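Local coordinates for protein endo-beta-1,4-glucanase (Bacillus licheniformis, PDB 2JEN) that acts as a family 12 xyloglucanase, probably cleaving internal beta-1,4-glucosidic bonds in the glucan backbone of plant cell-wall xyloglucan, at residues T219-L222 / A223-Q227. The protein carries 1 engineered substitution. Numbering follows the deposited sequence. Where two conformers were deposited one is given.
Sequences TNYL and ADSKQ
Thr219 O accepts a hydrogen bond from Ala223 N at 2.8 Å, an ordinary turn of alpha-helix, and the small methyl of Ala223 lies close beside the same carbonyl. One residue on, Asn220 O takes Asp224 N at 2.7 Å. The two side chains run side by side, amide and carboxylate planes 30° apart, with Asn220 OD1 and Asp224 OD2 3.7 Å from each other. Two oxygens so near each other are probably made compatible by a shared cation, Lys231, whose NZ gives Asn220 OD1 a hydrogen bond and Asp224 OD2 a salt bridge. At Tyr221 the helix widens. Its O meets Ser225 N in a weak bond but also receives Lys226 N at 3.0 Å, nearly along the C=O axis, a pi-type turn near the helix end. With CG anti to the backbone N (chi1 161°) and beside the carbonyl carbon, the Tyr221 side chain turns one ring face to the Lys226 chain. Bends at chi2 and chi3 fold that chain across it: Lys226 CG sits over the face, offset toward the rim, 3.8 Å from the Tyr221 ring centroid, in a CH-pi contact, and Lys226 CD packs 3.6 Å from Tyr221 OH. Tyr221 OH is hydrogen-bonded to Glu173, and Lys226 NZ forms a salt bridge with the same carboxylate, so an alanine in place of the tyrosine would probably strip the aliphatic chain of its support and cost Glu173 one of its partners. The buried, apolar side chain of Leu222 points to the protein interior. Helix 215-225, following strand 210-214, thus packs against the mixed sheet: Leu222 reaches Ile156 of strand 154-163 and Phe200 and Phe202 of strand 195-204, while Tyr221 rests on Val175 and Ile177 of strand 170-177.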
ATOM      1  N   THR A 219     -17.489 -15.162 -37.030  1.00 12.65           N
ATOM      2  CA  THR A 219     -18.341 -16.336 -36.846  1.00 13.45           C
ATOM      3  C   THR A 219     -18.786 -16.904 -38.210  1.00 14.55           C
ATOM      4  O   THR A 219     -18.900 -18.112 -38.339  1.00 14.26           O
ATOM      5  CB  THR A 219     -19.542 -16.033 -35.932  1.00 13.56           C
ATOM      6  OG1 THR A 219     -20.336 -14.946 -36.458  1.00 13.88           O
ATOM      7  CG2 THR A 219     -19.060 -15.682 -34.519  1.00 13.71           C
ATOM      8  N   ASN A 220     -19.034 -16.042 -39.200  1.00 14.90           N
ATOM      9  CA  ASN A 220     -19.335 -16.558 -40.562  1.00 15.13           C
ATOM     10  C   ASN A 220     -18.171 -17.336 -41.147  1.00 14.96           C
ATOM     11  O   ASN A 220     -18.370 -18.364 -41.805  1.00 15.71           O
ATOM     12  CB  ASN A 220     -19.697 -15.414 -41.499  1.00 15.74           C
ATOM     13  CG  ASN A 220     -21.143 -14.979 -41.365  1.00 17.28           C
ATOM     14  OD1 ASN A 220     -21.970 -15.639 -40.702  1.00 19.89           O
ATOM     15  ND2 ASN A 220     -21.460 -13.849 -42.013  1.00 22.62           N
ATOM     16  N   TYR A 221     -16.937 -16.885 -40.937  1.00 14.41           N
ATOM     17  CA  TYR A 221     -15.769 -17.662 -41.385  1.00 14.43           C
ATOM     18  C   TYR A 221     -15.783 -19.009 -40.701  1.00 14.71           C
ATOM     19  O   TYR A 221     -15.652 -20.036 -41.354  1.00 14.61           O
ATOM     20  CB  TYR A 221     -14.467 -16.897 -41.152  1.00 13.95           C
ATOM     21  CG  TYR A 221     -13.220 -17.735 -41.152  1.00 13.80           C
ATOM     22  CD1 TYR A 221     -12.592 -18.088 -42.349  1.00 13.89           C
ATOM     23  CD2 TYR A 221     -12.647 -18.209 -39.973  1.00 13.74           C
ATOM     24  CE1 TYR A 221     -11.391 -18.808 -42.344  1.00 13.47           C
ATOM     25  CE2 TYR A 221     -11.482 -18.905 -39.959  1.00 13.73           C
ATOM     26  CZ  TYR A 221     -10.864 -19.230 -41.139  1.00 13.22           C
ATOM     27  OH  TYR A 221      -9.708 -19.947 -41.074  1.00 14.28           O
ATOM     28  N   LEU A 222     -15.948 -19.053 -39.393  1.00 14.31           N
ATOM     29  CA  LEU A 222     -15.898 -20.325 -38.688  1.00 14.74           C
ATOM     30  C   LEU A 222     -17.040 -21.267 -39.085  1.00 15.45           C
ATOM     31  O   LEU A 222     -16.834 -22.470 -39.191  1.00 16.57           O
ATOM     32  CB  LEU A 222     -15.875 -20.064 -37.171  1.00 14.54           C
ATOM     33  CG  LEU A 222     -14.638 -19.376 -36.621  1.00 13.25           C
ATOM     34  CD1 LEU A 222     -14.899 -18.987 -35.150  1.00 15.31           C
ATOM     35  CD2 LEU A 222     -13.401 -20.233 -36.760  1.00 14.75           C
ATOM     36  N   ALA A 223     -18.234 -20.721 -39.271  1.00 15.50           N
ATOM     37  CA  ALA A 223     -19.406 -21.520 -39.596  1.00 16.20           C
ATOM     38  C   ALA A 223     -19.444 -21.908 -41.058  1.00 17.90           C
ATOM     39  O   ALA A 223     -19.538 -23.102 -41.385  1.00 20.65           O
ATOM     40  CB  ALA A 223     -20.669 -20.747 -39.205  1.00 16.91           C
ATOM     41  N   ASP A 224     -19.372 -20.921 -41.938  1.00 17.70           N
ATOM     42  CA  ASP A 224     -19.635 -21.166 -43.368  1.00 18.74           C
ATOM     43  C   ASP A 224     -18.376 -21.583 -44.113  1.00 18.87           C
ATOM     44  O   ASP A 224     -18.455 -22.367 -45.082  1.00 21.81           O
ATOM     45  CB  ASP A 224     -20.168 -19.881 -44.007  1.00 19.38           C
ATOM     46  CG  ASP A 224     -21.504 -19.436 -43.451  1.00 21.75           C
ATOM     47  OD1 ASP A 224     -22.301 -20.299 -43.042  1.00 25.75           O
ATOM     48  OD2 ASP A 224     -21.736 -18.190 -43.406  1.00 27.43           O
ATOM     49  N   SER A 225     -17.212 -21.043 -43.768  1.00 18.60           N
ATOM     50  CA  SER A 225     -15.986 -21.393 -44.487  0.50 18.09           C
ATOM     51  C   SER A 225     -15.324 -22.628 -43.929  1.00 18.41           C
ATOM     52  O   SER A 225     -14.845 -23.479 -44.690  1.00 20.04           O
ATOM     53  CB  SER A 225     -14.995 -20.240 -44.516  0.50 18.61           C
ATOM     54  OG  SER A 225     -15.571 -19.132 -45.150  0.50 16.64           O
ATOM     55  N   LYS A 226     -15.291 -22.789 -42.604  1.00 16.66           N
ATOM     56  CA  LYS A 226     -14.563 -23.904 -41.987  1.00 16.56           C
ATOM     57  C   LYS A 226     -15.443 -25.040 -41.467  1.00 16.10           C
ATOM     58  O   LYS A 226     -14.930 -26.091 -41.125  1.00 18.78           O
ATOM     59  CB  LYS A 226     -13.681 -23.386 -40.837  1.00 15.01           C
ATOM     60  CG  LYS A 226     -12.809 -22.222 -41.210  1.00 16.33           C
ATOM     61  CD  LYS A 226     -11.872 -22.430 -42.418  1.00 15.08           C
ATOM     62  CE  LYS A 226     -10.771 -23.422 -42.170  1.00 14.98           C
ATOM     63  NZ  LYS A 226      -9.813 -23.495 -43.340  1.00 15.92           N
ATOM     64  N   GLN A 227     -16.757 -24.815 -41.362  1.00 16.02           N
ATOM     65  CA  GLN A 227     -17.696 -25.789 -40.800  1.00 17.61           C
ATOM     66  C   GLN A 227     -17.320 -26.256 -39.380  1.00 17.61           C
ATOM     67  O   GLN A 227     -17.513 -27.413 -38.974  1.00 19.26           O
ATOM     68  CB  GLN A 227     -17.877 -26.987 -41.740  1.00 19.40           C
ATOM     69  CG  GLN A 227     -18.394 -26.578 -43.137  1.00 23.61           C
ATOM     70  CD  GLN A 227     -17.314 -26.079 -44.068  1.00 27.97           C
ATOM     71  OE1 GLN A 227     -17.529 -25.114 -44.813  1.00 35.12           O
ATOM     72  NE2 GLN A 227     -16.147 -26.748 -44.060  1.00 31.38           N
TER